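Local coordinates for protein homospermidine synthase (Legionella pneumophila subsp. pneumophila str. Philadelphia 1, PDB 2PH5) that probably makes homospermidine as a synthase of the saccharopine dehydrogenase-like type, and binds NAD on a Rossmann-type nucleotide-binding domain, at residues H165-A170 against N301-K306; W444-N449 against F467-N472. All blocks are in the same frame, centred on the assembly; numbering follows the deposited sequence.

Contact 1. Residues H165-A170 against N301-K306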
loop_
_atom_site.group_PDB
_atom_site.type_symbol
_atom_site.label_atom_id
_atom_site.label_comp_id
_atom_site.label_asym_id
_atom_site.label_seq_id
_atom_site.Cartn_x
_atom_site.Cartn_y
_atom_site.Cartn_z
ATOM N N HIS A 165 -19.509 23.608 0.337
ATOM C CA HIS A 165 -19.249 24.980 0.743
ATOM C C HIS A 165 -17.844 25.433 0.384
ATOM O O HIS A 165 -17.613 26.627 0.189
ATOM C CB HIS A 165 -19.490 25.149 2.238
ATOM C CG HIS A 165 -20.874 24.777 2.654
ATOM N ND1 HIS A 165 -21.130 23.878 3.666
ATOM C CD2 HIS A 165 -22.079 25.145 2.164
ATOM C CE1 HIS A 165 -22.434 23.706 3.778
ATOM N NE2 HIS A 165 -23.033 24.463 2.879
ATOM N N PHE A 166 -16.901 24.496 0.295
ATOM C CA PHE A 166 -15.534 24.864 -0.067
ATOM C C PHE A 166 -15.470 25.220 -1.551
ATOM O O PHE A 166 -14.729 26.117 -1.950
ATOM C CB PHE A 166 -14.537 23.730 0.234
ATOM C CG PHE A 166 -14.198 23.559 1.702
ATOM C CD1 PHE A 166 -14.265 24.634 2.589
ATOM C CD2 PHE A 166 -13.752 22.322 2.182
ATOM C CE1 PHE A 166 -13.890 24.482 3.930
ATOM C CE2 PHE A 166 -13.372 22.155 3.523
ATOM C CZ PHE A 166 -13.441 23.237 4.398
ATOM N N ILE A 167 -16.251 24.525 -2.370
ATOM C CA ILE A 167 -16.237 24.810 -3.796
ATOM C C ILE A 167 -16.727 26.233 -4.066
ATOM O O ILE A 167 -16.111 26.970 -4.834
ATOM C CB ILE A 167 -17.082 23.778 -4.575
ATOM C CG1 ILE A 167 -16.273 22.482 -4.720
ATOM C CG2 ILE A 167 -17.477 24.335 -5.946
ATOM C CD1 ILE A 167 -17.032 21.322 -5.342
ATOM N N LYS A 168 -17.816 26.629 -3.417
ATOM C CA LYS A 168 -18.351 27.974 -3.605
ATOM C C LYS A 168 -17.344 29.017 -3.131
ATOM O O LYS A 168 -17.157 30.047 -3.772
ATOM C CB LYS A 168 -19.652 28.156 -2.821
ATOM C CG LYS A 168 -20.837 27.379 -3.347
ATOM C CD LYS A 168 -22.025 27.598 -2.439
ATOM C CE LYS A 168 -23.302 26.983 -2.990
ATOM N NZ LYS A 168 -24.463 27.393 -2.147
ATOM N N GLU A 169 -16.702 28.756 -1.998
ATOM C CA GLU A 169 -15.728 29.700 -1.464
ATOM C C GLU A 169 -14.587 29.882 -2.455
ATOM O O GLU A 169 -14.187 31.008 -2.755
ATOM C CB GLU A 169 -15.188 29.212 -0.114
ATOM C CG GLU A 169 -14.240 30.192 0.580
ATOM C CD GLU A 169 -14.943 31.386 1.210
ATOM O OE1 GLU A 169 -15.897 31.911 0.601
ATOM O OE2 GLU A 169 -14.530 31.812 2.312
ATOM N N ALA A 170 -14.079 28.769 -2.978
ATOM C CA ALA A 170 -12.979 28.808 -3.936
ATOM C C ALA A 170 -13.399 29.523 -5.216
ATOM O O ALA A 170 -12.637 30.310 -5.781
ATOM C CB ALA A 170 -12.509 27.388 -4.253
ATOM N N ASN A 301 -24.298 18.312 -11.399
ATOM C CA ASN A 301 -25.514 18.929 -11.902
ATOM C C ASN A 301 -25.607 20.369 -11.400
ATOM O O ASN A 301 -26.020 21.266 -12.129
ATOM C CB ASN A 301 -26.751 18.142 -11.449
ATOM C CG ASN A 301 -26.868 16.783 -12.130
ATOM O OD1 ASN A 301 -26.119 16.476 -13.060
ATOM N ND2 ASN A 301 -27.820 15.972 -11.680
ATOM N N PHE A 302 -25.211 20.585 -10.151
ATOM C CA PHE A 302 -25.245 21.916 -9.556
ATOM C C PHE A 302 -24.372 22.890 -10.345
ATOM O O PHE A 302 -24.614 24.090 -10.334
ATOM C CB PHE A 302 -24.758 21.853 -8.106
ATOM C CG PHE A 302 -24.869 23.156 -7.368
ATOM C CD1 PHE A 302 -26.119 23.665 -7.010
ATOM C CD2 PHE A 302 -23.727 23.872 -7.015
ATOM C CE1 PHE A 302 -26.233 24.869 -6.307
ATOM C CE2 PHE A 302 -23.829 25.074 -6.316
ATOM C CZ PHE A 302 -25.088 25.572 -5.961
ATOM N N LEU A 303 -23.357 22.372 -11.029
ATOM C CA LEU A 303 -22.463 23.224 -11.813
ATOM C C LEU A 303 -22.628 22.989 -13.305
ATOM O O LEU A 303 -21.720 23.255 -14.091
ATOM C CB LEU A 303 -21.010 22.973 -11.421
ATOM C CG LEU A 303 -20.697 23.341 -9.976
ATOM C CD1 LEU A 303 -19.303 22.850 -9.609
ATOM C CD2 LEU A 303 -20.821 24.857 -9.805
ATOM N N THR A 304 -23.795 22.479 -13.682
ATOM C CA THR A 304 -24.106 22.211 -15.076
ATOM C C THR A 304 -24.802 23.425 -15.685
ATOM O O THR A 304 -25.469 24.184 -14.983
ATOM C CB THR A 304 -25.025 20.976 -15.210
ATOM O OG1 THR A 304 -24.296 19.799 -14.850
ATOM C CG2 THR A 304 -25.539 20.831 -16.637
ATOM N N LEU A 305 -24.638 23.606 -16.989
ATOM C CA LEU A 305 -25.250 24.726 -17.688
ATOM C C LEU A 305 -25.805 24.261 -19.035
ATOM O O LEU A 305 -25.228 23.396 -19.702
ATOM C CB LEU A 305 -24.209 25.826 -17.905
ATOM C CG LEU A 305 -24.667 27.286 -17.863
ATOM C CD1 LEU A 305 -25.304 27.600 -16.510
ATOM C CD2 LEU A 305 -23.462 28.192 -18.100
ATOM N N LYS A 306 -26.933 24.841 -19.430
ATOM C CA LYS A 306 -27.570 24.496 -20.695
ATOM C C LYS A 306 -28.650 25.506 -21.053
ATOM O O LYS A 306 -29.169 26.204 -20.179
ATOM C CB LYS A 306 -28.167 23.086 -20.614
ATOM C CG LYS A 306 -28.967 22.808 -19.356
ATOM C CD LYS A 306 -29.367 21.339 -19.284
ATOM C CE LYS A 306 -30.144 21.028 -18.012
ATOM N NZ LYS A 306 -30.555 19.594 -17.945
#
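Ile167 and Leu303 mark the closest approach of the two backbones, yet their CA atoms are still 10.3 Å apart, a gap that only side chains bridge. Residues 165-170 lie in the middle of helix 158-176. On the other side helix 295-302 is ending: Leu303 is the first residue to leave helical angles, and the chain then turns into the edge strand 305-306.

Two pairs span the gap. Ile167 offers its CG2 branch to CD1 of Leu303, a loose apolar touch at 4.4 Å. Beside it, the extended Lys168 chain crosses the Phe302 side chain at about a right angle. Its CE approaches the ring obliquely, 3.7 Å from Phe302 CZ and 3.9 Å from Phe302 CE2. The ring is there because Phe302 holds CG anti to its backbone N (chi1 -175°). One bond past the touching CE, Lys168 NZ is hydrogen-bonded to the carbonyl O of Glu419. Trp191 of helix 188-197 also meets the Phe302 ring.

No hydrogen bond crosses between the segments. The chemistry is therefore divided along one side chain: the lysine's CE packs on the phenylalanine ring where helix 158-176 meets the end of helix 295-302, and its ammonium, likely charged, is received by a backbone carbonyl just past the touching carbon.

Contact 2. Residues W444-N449 against F467-N472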
loop_
_atom_site.group_PDB
_atom_site.type_symbol
_atom_site.label_atom_id
_atom_site.label_comp_id
_atom_site.label_asym_id
_atom_site.label_seq_id
_atom_site.Cartn_x
_atom_site.Cartn_y
_atom_site.Cartn_z
ATOM N N TRP A 444 1.277 23.159 -10.533
ATOM C CA TRP A 444 1.250 21.721 -10.765
ATOM C C TRP A 444 0.179 21.305 -11.774
ATOM O O TRP A 444 -0.886 21.920 -11.851
ATOM C CB TRP A 444 0.957 20.989 -9.456
ATOM C CG TRP A 444 0.524 19.565 -9.673
ATOM C CD1 TRP A 444 1.332 18.470 -9.747
ATOM C CD2 TRP A 444 -0.814 19.092 -9.916
ATOM N NE1 TRP A 444 0.587 17.347 -10.021
ATOM C CE2 TRP A 444 -0.731 17.700 -10.130
ATOM C CE3 TRP A 444 -2.071 19.712 -9.977
ATOM C CZ2 TRP A 444 -1.860 16.912 -10.400
ATOM C CZ3 TRP A 444 -3.197 18.925 -10.249
ATOM C CH2 TRP A 444 -3.078 17.540 -10.456
ATOM N N THR A 445 0.469 20.258 -12.540
ATOM C CA THR A 445 -0.493 19.687 -13.476
ATOM C C THR A 445 -0.118 18.217 -13.553
ATOM O O THR A 445 1.009 17.850 -13.245
ATOM C CB THR A 445 -0.408 20.272 -14.908
ATOM O OG1 THR A 445 0.478 19.466 -15.694
ATOM C CG2 THR A 445 0.093 21.701 -14.883
ATOM N N PRO A 446 -1.059 17.351 -13.954
ATOM C CA PRO A 446 -0.739 15.920 -14.044
ATOM C C PRO A 446 0.224 15.611 -15.179
ATOM O O PRO A 446 0.544 14.454 -15.437
ATOM C CB PRO A 446 -2.106 15.270 -14.252
ATOM C CG PRO A 446 -2.869 16.316 -14.982
ATOM C CD PRO A 446 -2.483 17.595 -14.255
ATOM N N LEU A 447 0.692 16.663 -15.841
ATOM C CA LEU A 447 1.604 16.509 -16.968
ATOM C C LEU A 447 3.079 16.703 -16.617
ATOM O O LEU A 447 3.956 16.247 -17.350
ATOM C CB LEU A 447 1.203 17.470 -18.086
ATOM C CG LEU A 447 0.758 16.853 -19.411
ATOM C CD1 LEU A 447 -0.182 15.692 -19.181
ATOM C CD2 LEU A 447 0.082 17.933 -20.255
ATOM N N LYS A 448 3.363 17.371 -15.506
ATOM C CA LYS A 448 4.750 17.586 -15.132
ATOM C C LYS A 448 5.241 16.633 -14.052
ATOM O O LYS A 448 4.456 15.886 -13.467
ATOM C CB LYS A 448 4.970 19.039 -14.704
ATOM C CG LYS A 448 3.959 19.574 -13.732
ATOM C CD LYS A 448 3.565 20.987 -14.131
ATOM C CE LYS A 448 4.778 21.896 -14.279
ATOM N NZ LYS A 448 4.383 23.214 -14.852
ATOM N N ASN A 449 6.551 16.669 -13.808
ATOM C CA ASN A 449 7.214 15.808 -12.830
ATOM C C ASN A 449 7.005 14.355 -13.219
ATOM O O ASN A 449 7.220 13.444 -12.420
ATOM C CB ASN A 449 6.674 16.045 -11.421
ATOM C CG ASN A 449 6.886 17.467 -10.953
ATOM O OD1 ASN A 449 8.000 17.991 -11.002
ATOM N ND2 ASN A 449 5.811 18.103 -10.487
ATOM N N PHE A 467 -7.778 11.647 -19.290
ATOM C CA PHE A 467 -6.815 10.753 -19.922
ATOM C C PHE A 467 -5.429 10.895 -19.258
ATOM O O PHE A 467 -4.680 9.920 -19.169
ATOM C CB PHE A 467 -6.736 11.095 -21.416
ATOM C CG PHE A 467 -5.986 10.094 -22.244
ATOM C CD1 PHE A 467 -6.522 8.841 -22.508
ATOM C CD2 PHE A 467 -4.757 10.424 -22.795
ATOM C CE1 PHE A 467 -5.842 7.930 -23.315
ATOM C CE2 PHE A 467 -4.067 9.524 -23.603
ATOM C CZ PHE A 467 -4.610 8.273 -23.865
ATOM N N ASN A 468 -5.095 12.101 -18.791
ATOM C CA ASN A 468 -3.800 12.345 -18.140
ATOM C C ASN A 468 -3.834 12.121 -16.628
ATOM O O ASN A 468 -2.824 11.762 -16.021
ATOM C CB ASN A 468 -3.310 13.781 -18.376
ATOM C CG ASN A 468 -3.112 14.108 -19.839
ATOM O OD1 ASN A 468 -2.429 13.383 -20.571
ATOM N ND2 ASN A 468 -3.698 15.219 -20.275
ATOM N N ILE A 469 -4.993 12.347 -16.021
ATOM C CA ILE A 469 -5.131 12.201 -14.579
ATOM C C ILE A 469 -5.201 10.746 -14.115
ATOM O O ILE A 469 -4.533 10.367 -13.152
ATOM C CB ILE A 469 -6.352 13.007 -14.084
ATOM C CG1 ILE A 469 -6.077 14.500 -14.323
ATOM C CG2 ILE A 469 -6.609 12.734 -12.598
ATOM C CD1 ILE A 469 -7.301 15.391 -14.301
ATOM N N ARG A 470 -5.984 9.924 -14.802
ATOM C CA ARG A 470 -6.069 8.530 -14.412
ATOM C C ARG A 470 -4.749 7.805 -14.644
ATOM O O ARG A 470 -4.215 7.804 -15.750
ATOM C CB ARG A 470 -7.155 7.797 -15.183
ATOM C CG ARG A 470 -7.305 6.375 -14.693
ATOM C CD ARG A 470 -8.047 5.553 -15.671
ATOM N NE ARG A 470 -8.207 4.180 -15.222
ATOM C CZ ARG A 470 -9.052 3.331 -15.790
ATOM N NH1 ARG A 470 -9.162 2.085 -15.344
ATOM N NH2 ARG A 470 -9.801 3.741 -16.806
ATOM N N VAL A 471 -4.241 7.180 -13.590
ATOM C CA VAL A 471 -2.991 6.445 -13.653
ATOM C C VAL A 471 -3.214 5.124 -14.375
ATOM O O VAL A 471 -3.602 4.133 -13.763
ATOM C CB VAL A 471 -2.453 6.185 -12.234
ATOM C CG1 VAL A 471 -1.163 5.381 -12.288
ATOM C CG2 VAL A 471 -2.226 7.513 -11.534
ATOM N N ASN A 472 -2.983 5.119 -15.682
ATOM C CA ASN A 472 -3.162 3.914 -16.479
ATOM C C ASN A 472 -1.936 3.019 -16.418
ATOM O O ASN A 472 -0.825 3.427 -16.766
ATOM C CB ASN A 472 -3.464 4.264 -17.943
ATOM C CG ASN A 472 -4.939 4.585 -18.186
ATOM O OD1 ASN A 472 -5.467 5.578 -17.678
ATOM N ND2 ASN A 472 -5.607 3.742 -18.972
#
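CD1 of Leu447 sits over the flat face of the Asn468 amide, almost directly above CG, and the two side chains run obliquely to one another. The methyl comes to 3.4 Å from Asn468 CG and stays close to both ends of the amide, 3.5 Å from Asn468 OD1 and 3.7 Å from Asn468 ND2. It thus meets the group near its middle instead of favouring the oxygen or the nitrogen. Asn468 carries CG anti to its own carbonyl carbon (chi1 -60°), which lays the amide face under the methyl.

The second meeting is between carbons. Pro446 turns its ring toward the short helix 466-469, and CG packs on CG1 of Ile469 at 3.7 Å, again at a slant. The neighbouring ring atom, Pro446 CB, rests 4.0 Å from the backbone O of Asn468, so the proline fits over the step between the two helical residues. Behind it, Pro446 N lies over one face of the Trp444 indole, 3.6 Å above the plane and toward the rim.

Pro446 and Leu447 are the two central residues of a type I beta turn from Thr445 to Lys448, so the turn presents two consecutive side chains to the same short helix. Trp464 also touches the proline, and Ile469 packs on Val276 of strand 275-278.

Across the contact there is no hydrogen bond. The polar end of Asn468 is used elsewhere: OD1 accepts from the backbone N of Asp459 in the connection between the segments, and ND2 is hydrogen-bonded outside them too. These bonds probably limit rotation of the buried amide and let its flat group serve as a packing surface for a leucine methyl, while proline and isoleucine supply the apolar pair beside it.

Contact 1 and contact 2 lie in different parts of the fold, with centres 24 Å apart and nearest atoms about 14 Å apart, so they do not touch. In sequence they follow in series, contact 1 closing before contact 2 opens. Contact 1 is the one on a cofactor-binding helix: 158-176 begins with the NAD-binding residues Ala158, Asn159 and Pro160, though the side chain of Ile167 is still about 13 Å from the bound NAD. Contact 2 sits toward the C-terminus, away from the annotated sites, where the chain after strand 436-442 folds back on itself. Neither has a hydrogen bond between its segments.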